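Local coordinates for protein malate dehydrogenase (Porphyromonas gingivalis, PDB 3FI9) that probably catalyses the NAD-dependent interconversion of malate and oxaloacetate, as malate dehydrogenases do, at residues 29-34 and 247-252; 103-108 and 134-139. One frame throughout, in Å; residues are numbered along the deposited sequence.

How the contacts relate
Contact 1 and contact 2 lie about 23 Å apart between centres, and their nearest atoms are about 11 Å from each other. Along the chain, residues 29-34 come first, then both segments of contact 2, then residues 247-252. Contact 2 pairs helices 94-115 and 129-140 within the NAD-binding domain. Contact 1 joins the turn after helix 19-30 in that domain to the end of helix 238-251 in the C-terminal domain. Both reach the parallel part of the sheet through strand 121-124: Ile-248 touches His-121 and Ile-123, while Leu-108 and Thr-136 touch Ile-124. Contact 2 is thus internal to the Rossmann domain, and contact 1 ties it to its partner domain.

Contact 1: residues 29-34 and 247-252; sequences AMMRLT and MIRAAM
A water donates a hydrogen bond to Met-31 O, 2.7 Å away. The same water accepts a bond from Arg-249 NH1, 3.0 Å away, and lies in the plane of the guanidinium at its edge. It is the polar bridge between the two segments.

The thioether of Met-31 lies over one face of this guanidinium, off its centre and toward the rim. Met-31 SD is 3.7 Å from Arg-249 NH1, and the methyl CE reaches on over CZ and NH2. The Met-31 chain is extended beyond CG (chi2 -177°), which carries the sulfur across to the arginine. The two side chains cross at about a right angle. Water at the edge and sulfur over the face probably limit how far the guanidinium can turn. Arg-249 NH2 also has a long, weak ion pair with Glu-255.

The rest of the contact is apolar. Leu-33 is buried and divides its carbons among three partners. Its CD2 packs on the aliphatic part of Arg-249, 3.6 Å from Arg-249 CB. Leu-33 CD1 meets Ile-248 CG2 at 3.8 Å. Met-252 bends at chi3 (82°), and its methyl CE comes to 3.7 Å from Leu-33 CB. That methyl also reaches Thr-34 CG2, at 4.0 Å. The hydroxyl of Thr-34 is engaged elsewhere, with Glu-9 O and Asn-36 N.

Arg-32, with positive phi, closes helix 19-30 in a Schellman motif, and the chain then turns into Leu-33. Met-252 follows the last turn of helix 238-251. The turn after one helix thus meets the end of another, across the interface between the NAD-binding and C-terminal domains of a lactate/malate dehydrogenase fold.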
ATOM      1  N   ALA A  29      -0.448  -8.917   2.530  1.00 14.80           N
ATOM      2  CA  ALA A  29      -1.320  -9.654   1.608  1.00 15.76           C
ATOM      3  C   ALA A  29      -0.764  -9.663   0.190  1.00 15.89           C
ATOM      4  O   ALA A  29      -0.746 -10.703  -0.461  1.00 16.38           O
ATOM      5  CB  ALA A  29      -2.755  -9.062   1.651  1.00 15.80           C
ATOM      6  N   MET A  30      -0.303  -8.514  -0.324  1.00 14.76           N
ATOM      7  CA  MET A  30       0.275  -8.527  -1.665  1.00 14.30           C
ATOM      8  C   MET A  30       1.460  -9.460  -1.777  1.00 15.11           C
ATOM      9  O   MET A  30       1.673 -10.112  -2.817  1.00 14.87           O
ATOM     10  CB  MET A  30       0.747  -7.108  -2.085  1.00 13.71           C
ATOM     11  CG  MET A  30      -0.391  -6.131  -2.369  1.00 12.30           C
ATOM     12  SD  MET A  30       0.077  -4.381  -2.702  1.00  7.81           S
ATOM     13  CE  MET A  30       1.003  -4.718  -4.274  1.00 10.50           C
ATOM     14  N   MET A  31       2.291  -9.473  -0.728  1.00 14.78           N
ATOM     15  CA  MET A  31       3.514 -10.279  -0.744  1.00 14.01           C
ATOM     16  C   MET A  31       3.208 -11.789  -0.577  1.00 14.52           C
ATOM     17  O   MET A  31       4.106 -12.598  -0.620  1.00 14.36           O
ATOM     18  CB  MET A  31       4.482  -9.834   0.366  1.00 13.48           C
ATOM     19  CG  MET A  31       5.262  -8.529   0.054  1.00 15.19           C
ATOM     20  SD  MET A  31       6.461  -8.154   1.430  1.00  8.16           S
ATOM     21  CE  MET A  31       7.091  -6.587   0.795  1.00 16.30           C
ATOM     22  N   ARG A  32       1.946 -12.115  -0.313  1.00 14.18           N
ATOM     23  CA  ARG A  32       1.513 -13.486  -0.073  1.00 14.08           C
ATOM     24  C   ARG A  32       2.401 -14.178   0.943  1.00 14.60           C
ATOM     25  O   ARG A  32       2.924 -15.269   0.691  1.00 14.60           O
ATOM     26  CB  ARG A  32       1.411 -14.275  -1.411  1.00 15.22           C
ATOM     27  CG  ARG A  32       0.298 -13.666  -2.296  1.00 16.62           C
ATOM     28  CD  ARG A  32       0.267 -14.294  -3.728  1.00 18.72           C
ATOM     29  NE  ARG A  32      -0.253 -15.668  -3.710  1.00 21.09           N
ATOM     30  CZ  ARG A  32      -1.533 -15.980  -3.557  1.00 23.70           C
ATOM     31  NH1 ARG A  32      -2.423 -15.022  -3.376  1.00 24.05           N
ATOM     32  NH2 ARG A  32      -1.930 -17.248  -3.599  1.00 23.33           N
ATOM     33  N   LEU A  33       2.556 -13.537   2.108  1.00 14.97           N
ATOM     34  CA  LEU A  33       3.405 -14.107   3.155  1.00 14.60           C
ATOM     35  C   LEU A  33       2.692 -15.310   3.764  1.00 13.98           C
ATOM     36  O   LEU A  33       3.291 -16.390   3.883  1.00 15.28           O
ATOM     37  CB  LEU A  33       3.724 -13.075   4.232  1.00 11.90           C
ATOM     38  CG  LEU A  33       4.376 -11.797   3.671  1.00 13.80           C
ATOM     39  CD1 LEU A  33       4.679 -10.765   4.821  1.00 13.81           C
ATOM     40  CD2 LEU A  33       5.645 -12.169   2.893  1.00 10.66           C
ATOM     41  N   THR A  34       1.435 -15.112   4.136  1.00 15.84           N
ATOM     42  CA  THR A  34       0.581 -16.197   4.682  1.00 15.97           C
ATOM     43  C   THR A  34      -0.888 -15.861   4.406  1.00 17.34           C
ATOM     44  O   THR A  34      -1.310 -14.689   4.512  1.00 16.11           O
ATOM     45  CB  THR A  34       0.775 -16.324   6.220  1.00 16.10           C
ATOM     46  OG1 THR A  34      -0.176 -17.231   6.795  1.00 18.24           O
ATOM     47  CG2 THR A  34       0.596 -14.999   6.881  1.00 16.19           C
ATOM     48  N   MET A 247      10.979  -6.787   6.207  1.00 13.00           N
ATOM     49  CA  MET A 247      11.712  -7.488   7.308  1.00 13.62           C
ATOM     50  C   MET A 247      11.026  -8.803   7.725  1.00 14.32           C
ATOM     51  O   MET A 247      11.726  -9.843   7.860  1.00 14.73           O
ATOM     52  CB  MET A 247      11.910  -6.597   8.560  1.00 13.42           C
ATOM     53  CG  MET A 247      12.599  -5.239   8.250  1.00 13.59           C
ATOM     54  SD  MET A 247      12.660  -4.175   9.705  1.00  6.06           S
ATOM     55  CE  MET A 247      13.541  -5.154  10.873  1.00  9.48           C
ATOM     56  N   ILE A 248       9.717  -8.768   7.995  1.00 14.13           N
ATOM     57  CA  ILE A 248       9.037 -10.002   8.443  1.00 15.96           C
ATOM     58  C   ILE A 248       9.024 -11.068   7.303  1.00 16.65           C
ATOM     59  O   ILE A 248       9.150 -12.279   7.532  1.00 17.63           O
ATOM     60  CB  ILE A 248       7.610  -9.735   9.005  1.00 16.47           C
ATOM     61  CG1 ILE A 248       7.245 -10.835  10.013  1.00 16.21           C
ATOM     62  CG2 ILE A 248       6.528  -9.585   7.864  1.00 13.65           C
ATOM     63  CD1 ILE A 248       8.089 -10.798  11.300  1.00 17.58           C
ATOM     64  N   ARG A 249       8.915 -10.622   6.066  1.00 17.57           N
ATOM     65  CA  ARG A 249       9.100 -11.572   4.964  1.00 18.37           C
ATOM     66  C   ARG A 249      10.439 -12.341   5.042  1.00 19.24           C
ATOM     67  O   ARG A 249      10.472 -13.555   4.838  1.00 19.59           O
ATOM     68  CB  ARG A 249       8.957 -10.912   3.609  1.00 17.65           C
ATOM     69  CG  ARG A 249       9.319 -11.883   2.470  1.00 19.54           C
ATOM     70  CD  ARG A 249       8.901 -11.302   1.152  1.00 19.04           C
ATOM     71  NE  ARG A 249       9.734 -10.170   0.766  1.00 21.41           N
ATOM     72  CZ  ARG A 249       9.530  -9.463  -0.352  1.00 26.12           C
ATOM     73  NH1 ARG A 249       8.554  -9.809  -1.192  1.00 23.50           N
ATOM     74  NH2 ARG A 249      10.318  -8.446  -0.660  1.00 22.29           N
ATOM     75  N   ALA A 250      11.537 -11.646   5.341  1.00 18.75           N
ATOM     76  CA  ALA A 250      12.847 -12.289   5.485  1.00 19.15           C
ATOM     77  C   ALA A 250      12.849 -13.281   6.636  1.00 18.59           C
ATOM     78  O   ALA A 250      13.374 -14.380   6.521  1.00 19.43           O
ATOM     79  CB  ALA A 250      13.940 -11.205   5.713  1.00 19.00           C
ATOM     80  N   ALA A 251      12.277 -12.879   7.762  1.00 18.83           N
ATOM     81  CA  ALA A 251      12.195 -13.766   8.927  1.00 19.51           C
ATOM     82  C   ALA A 251      11.349 -15.000   8.646  1.00 20.41           C
ATOM     83  O   ALA A 251      11.498 -15.994   9.335  1.00 20.13           O
ATOM     84  CB  ALA A 251      11.634 -13.039  10.127  1.00 18.50           C
ATOM     85  N   MET A 252      10.433 -14.902   7.683  1.00 21.52           N
ATOM     86  CA  MET A 252       9.527 -16.012   7.370  1.00 21.86           C
ATOM     87  C   MET A 252      10.143 -16.934   6.306  1.00 23.34           C
ATOM     88  O   MET A 252       9.474 -17.870   5.841  1.00 24.18           O
ATOM     89  CB  MET A 252       8.146 -15.479   6.921  1.00 20.78           C
ATOM     90  CG  MET A 252       7.311 -14.741   8.001  1.00 20.12           C
ATOM     91  SD  MET A 252       5.830 -13.672   7.564  1.00 13.66           S
ATOM     92  CE  MET A 252       4.517 -14.945   7.381  1.00 19.78           C
TER
HETATM   93  O   HOH W   1       6.649 -12.120  -1.207  1.00 21.48           O

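Contact 2: residues 103-108 and 134-139; sequences EIAAQL and LVTLIY
Val-135 CG1 presses against the backbone of the facing helix, 3.3 Å from Ala-106 N. Chi1 of 167° turns CG1 opposite the backbone N, and this brings the methyl between Ala-105 and Ala-106. It also lies 3.8 Å from Ala-105 CB. This buried part is the tight one. The alanines let the axes of segments 103-108 and 134-139 approach to 7.5 Å, and the CA atoms of Ala-105 and Thr-136 to 5.1 Å.

Next to it, Thr-136 OG1 is 3.6 Å from Ala-105 CB and is hydrogen-bonded to Thr-132 O in its own helix. Leu-108 CD2 is farther, 4.2 Å from Thr-136 OG1.

The segments run in nearly the same direction, at a crossing angle of -30°. Helix 94-115 joins strand 77-82 to strand 121-124, and helix 129-140 joins strand 121-124 to strand 147-150, in two successive beta-alpha-beta crossovers of the Rossmann fold. Ala-105 also lies near Phe-126 and Asn-101, both predicted to bind NAD.

Tyr-139, by contrast, is partly exposed and marks the solvent side. Still, Ala-106 CB closely covers one face of its ring in a CH-pi contact, 3.7 Å from the ring centroid and 15° off the normal. At the root of the side chain, Tyr-139 CB is 3.6 Å from Ala-106 O. Tyr-139 OH is hydrogen-bonded to Ile-322 O, after helix 297-319.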
ATOM      1  N   GLU A 103       6.007   0.983  28.712  1.00 22.70           N
ATOM      2  CA  GLU A 103       4.928   0.159  29.317  1.00 23.42           C
ATOM      3  C   GLU A 103       4.130  -0.627  28.270  1.00 22.25           C
ATOM      4  O   GLU A 103       3.752  -1.762  28.511  1.00 22.26           O
ATOM      5  CB  GLU A 103       3.923   0.994  30.125  1.00 24.62           C
ATOM      6  CG  GLU A 103       4.499   1.787  31.306  1.00 29.01           C
ATOM      7  CD  GLU A 103       4.978   0.920  32.451  1.00 34.51           C
ATOM      8  OE1 GLU A 103       5.089  -0.305  32.279  1.00 34.85           O
ATOM      9  OE2 GLU A 103       5.258   1.480  33.535  1.00 36.99           O
ATOM     10  N   ILE A 104       3.822  -0.026  27.130  1.00 21.29           N
ATOM     11  CA  ILE A 104       3.073  -0.814  26.137  1.00 21.26           C
ATOM     12  C   ILE A 104       3.982  -1.900  25.594  1.00 19.16           C
ATOM     13  O   ILE A 104       3.535  -3.004  25.336  1.00 16.51           O
ATOM     14  CB  ILE A 104       2.533   0.012  24.958  1.00 21.91           C
ATOM     15  CG1 ILE A 104       1.713   1.173  25.472  1.00 23.30           C
ATOM     16  CG2 ILE A 104       1.580  -0.854  24.128  1.00 24.58           C
ATOM     17  CD1 ILE A 104       1.605   2.325  24.424  1.00 27.18           C
ATOM     18  N   ALA A 105       5.271  -1.597  25.474  1.00 19.38           N
ATOM     19  CA  ALA A 105       6.228  -2.603  25.015  1.00 19.25           C
ATOM     20  C   ALA A 105       6.330  -3.735  26.045  1.00 19.23           C
ATOM     21  O   ALA A 105       6.402  -4.893  25.679  1.00 17.79           O
ATOM     22  CB  ALA A 105       7.615  -1.989  24.787  1.00 19.78           C
ATOM     23  N   ALA A 106       6.323  -3.420  27.339  1.00 19.58           N
ATOM     24  CA  ALA A 106       6.385  -4.539  28.361  1.00 19.48           C
ATOM     25  C   ALA A 106       5.157  -5.445  28.306  1.00 18.98           C
ATOM     26  O   ALA A 106       5.237  -6.701  28.375  1.00 19.05           O
ATOM     27  CB  ALA A 106       6.532  -3.994  29.772  1.00 18.76           C
ATOM     28  N   GLN A 107       4.015  -4.801  28.210  1.00 19.53           N
ATOM     29  CA  GLN A 107       2.745  -5.511  28.069  1.00 20.86           C
ATOM     30  C   GLN A 107       2.712  -6.359  26.824  1.00 20.03           C
ATOM     31  O   GLN A 107       2.171  -7.452  26.865  1.00 20.86           O
ATOM     32  CB  GLN A 107       1.547  -4.541  28.088  1.00 21.66           C
ATOM     33  CG  GLN A 107       0.205  -5.285  28.148  1.00 25.25           C
ATOM     34  CD  GLN A 107       0.043  -6.077  29.463  1.00 30.91           C
ATOM     35  OE1 GLN A 107       0.219  -5.525  30.545  1.00 33.97           O
ATOM     36  NE2 GLN A 107      -0.271  -7.374  29.363  1.00 32.46           N
ATOM     37  N   LEU A 108       3.299  -5.897  25.709  1.00 19.52           N
ATOM     38  CA  LEU A 108       3.345  -6.756  24.525  1.00 19.49           C
ATOM     39  C   LEU A 108       4.211  -7.982  24.769  1.00 18.64           C
ATOM     40  O   LEU A 108       3.833  -9.091  24.420  1.00 17.67           O
ATOM     41  CB  LEU A 108       3.858  -6.004  23.295  1.00 19.48           C
ATOM     42  CG  LEU A 108       4.135  -6.795  22.003  1.00 19.66           C
ATOM     43  CD1 LEU A 108       2.875  -7.534  21.546  1.00 20.12           C
ATOM     44  CD2 LEU A 108       4.564  -5.753  20.957  1.00 18.77           C
ATOM     45  N   LEU A 134      13.929  -3.362  23.101  1.00 17.27           N
ATOM     46  CA  LEU A 134      14.670  -4.104  24.172  1.00 17.37           C
ATOM     47  C   LEU A 134      13.707  -4.585  25.277  1.00 17.31           C
ATOM     48  O   LEU A 134      13.813  -5.702  25.797  1.00 18.39           O
ATOM     49  CB  LEU A 134      15.761  -3.202  24.770  1.00 18.34           C
ATOM     50  CG  LEU A 134      16.555  -3.679  25.986  1.00 18.36           C
ATOM     51  CD1 LEU A 134      17.323  -4.924  25.643  1.00 18.38           C
ATOM     52  CD2 LEU A 134      17.551  -2.570  26.447  1.00 18.42           C
ATOM     53  N   VAL A 135      12.747  -3.736  25.611  1.00 17.29           N
ATOM     54  CA  VAL A 135      11.760  -4.089  26.633  1.00 17.15           C
ATOM     55  C   VAL A 135      10.914  -5.244  26.137  1.00 17.44           C
ATOM     56  O   VAL A 135      10.652  -6.210  26.871  1.00 16.96           O
ATOM     57  CB  VAL A 135      10.831  -2.906  26.924  1.00 17.06           C
ATOM     58  CG1 VAL A 135       9.618  -3.367  27.734  1.00 15.53           C
ATOM     59  CG2 VAL A 135      11.590  -1.776  27.662  1.00 16.44           C
ATOM     60  N   THR A 136      10.474  -5.173  24.885  1.00 17.91           N
ATOM     61  CA  THR A 136       9.721  -6.324  24.373  1.00 18.27           C
ATOM     62  C   THR A 136      10.504  -7.616  24.440  1.00 19.27           C
ATOM     63  O   THR A 136       9.955  -8.643  24.852  1.00 20.07           O
ATOM     64  CB  THR A 136       9.178  -6.098  22.936  1.00 19.03           C
ATOM     65  OG1 THR A 136       8.220  -5.059  22.959  1.00 18.05           O
ATOM     66  CG2 THR A 136       8.481  -7.350  22.414  1.00 18.36           C
ATOM     67  N   LEU A 137      11.767  -7.610  23.971  1.00 18.27           N
ATOM     68  CA  LEU A 137      12.621  -8.786  24.052  1.00 18.67           C
ATOM     69  C   LEU A 137      12.683  -9.352  25.479  1.00 19.14           C
ATOM     70  O   LEU A 137      12.488 -10.551  25.708  1.00 18.41           O
ATOM     71  CB  LEU A 137      14.052  -8.430  23.575  1.00 19.09           C
ATOM     72  CG  LEU A 137      15.099  -9.533  23.580  1.00 18.75           C
ATOM     73  CD1 LEU A 137      14.583 -10.824  22.913  1.00 16.83           C
ATOM     74  CD2 LEU A 137      16.487  -9.069  23.028  1.00 18.34           C
ATOM     75  N   ILE A 138      12.959  -8.476  26.437  1.00 18.11           N
ATOM     76  CA  ILE A 138      13.128  -8.893  27.825  1.00 19.66           C
ATOM     77  C   ILE A 138      11.861  -9.537  28.423  1.00 20.08           C
ATOM     78  O   ILE A 138      11.906 -10.678  28.926  1.00 21.52           O
ATOM     79  CB  ILE A 138      13.590  -7.720  28.676  1.00 19.77           C
ATOM     80  CG1 ILE A 138      15.023  -7.349  28.278  1.00 20.19           C
ATOM     81  CG2 ILE A 138      13.509  -8.099  30.153  1.00 21.64           C
ATOM     82  CD1 ILE A 138      15.477  -6.022  28.886  1.00 21.88           C
ATOM     83  N   TYR A 139      10.725  -8.864  28.272  1.00 19.34           N
ATOM     84  CA  TYR A 139       9.467  -9.406  28.778  1.00 19.24           C
ATOM     85  C   TYR A 139       8.882 -10.593  27.981  1.00 20.45           C
ATOM     86  O   TYR A 139       8.074 -11.371  28.518  1.00 19.87           O
ATOM     87  CB  TYR A 139       8.447  -8.315  28.871  1.00 18.89           C
ATOM     88  CG  TYR A 139       8.607  -7.438  30.091  1.00 21.90           C
ATOM     89  CD1 TYR A 139       9.412  -6.304  30.052  1.00 21.40           C
ATOM     90  CD2 TYR A 139       7.943  -7.734  31.271  1.00 20.76           C
ATOM     91  CE1 TYR A 139       9.557  -5.478  31.156  1.00 22.45           C
ATOM     92  CE2 TYR A 139       8.092  -6.924  32.394  1.00 21.72           C
ATOM     93  CZ  TYR A 139       8.903  -5.795  32.334  1.00 24.02           C
ATOM     94  OH  TYR A 139       9.064  -4.943  33.434  1.00 24.37           O
TER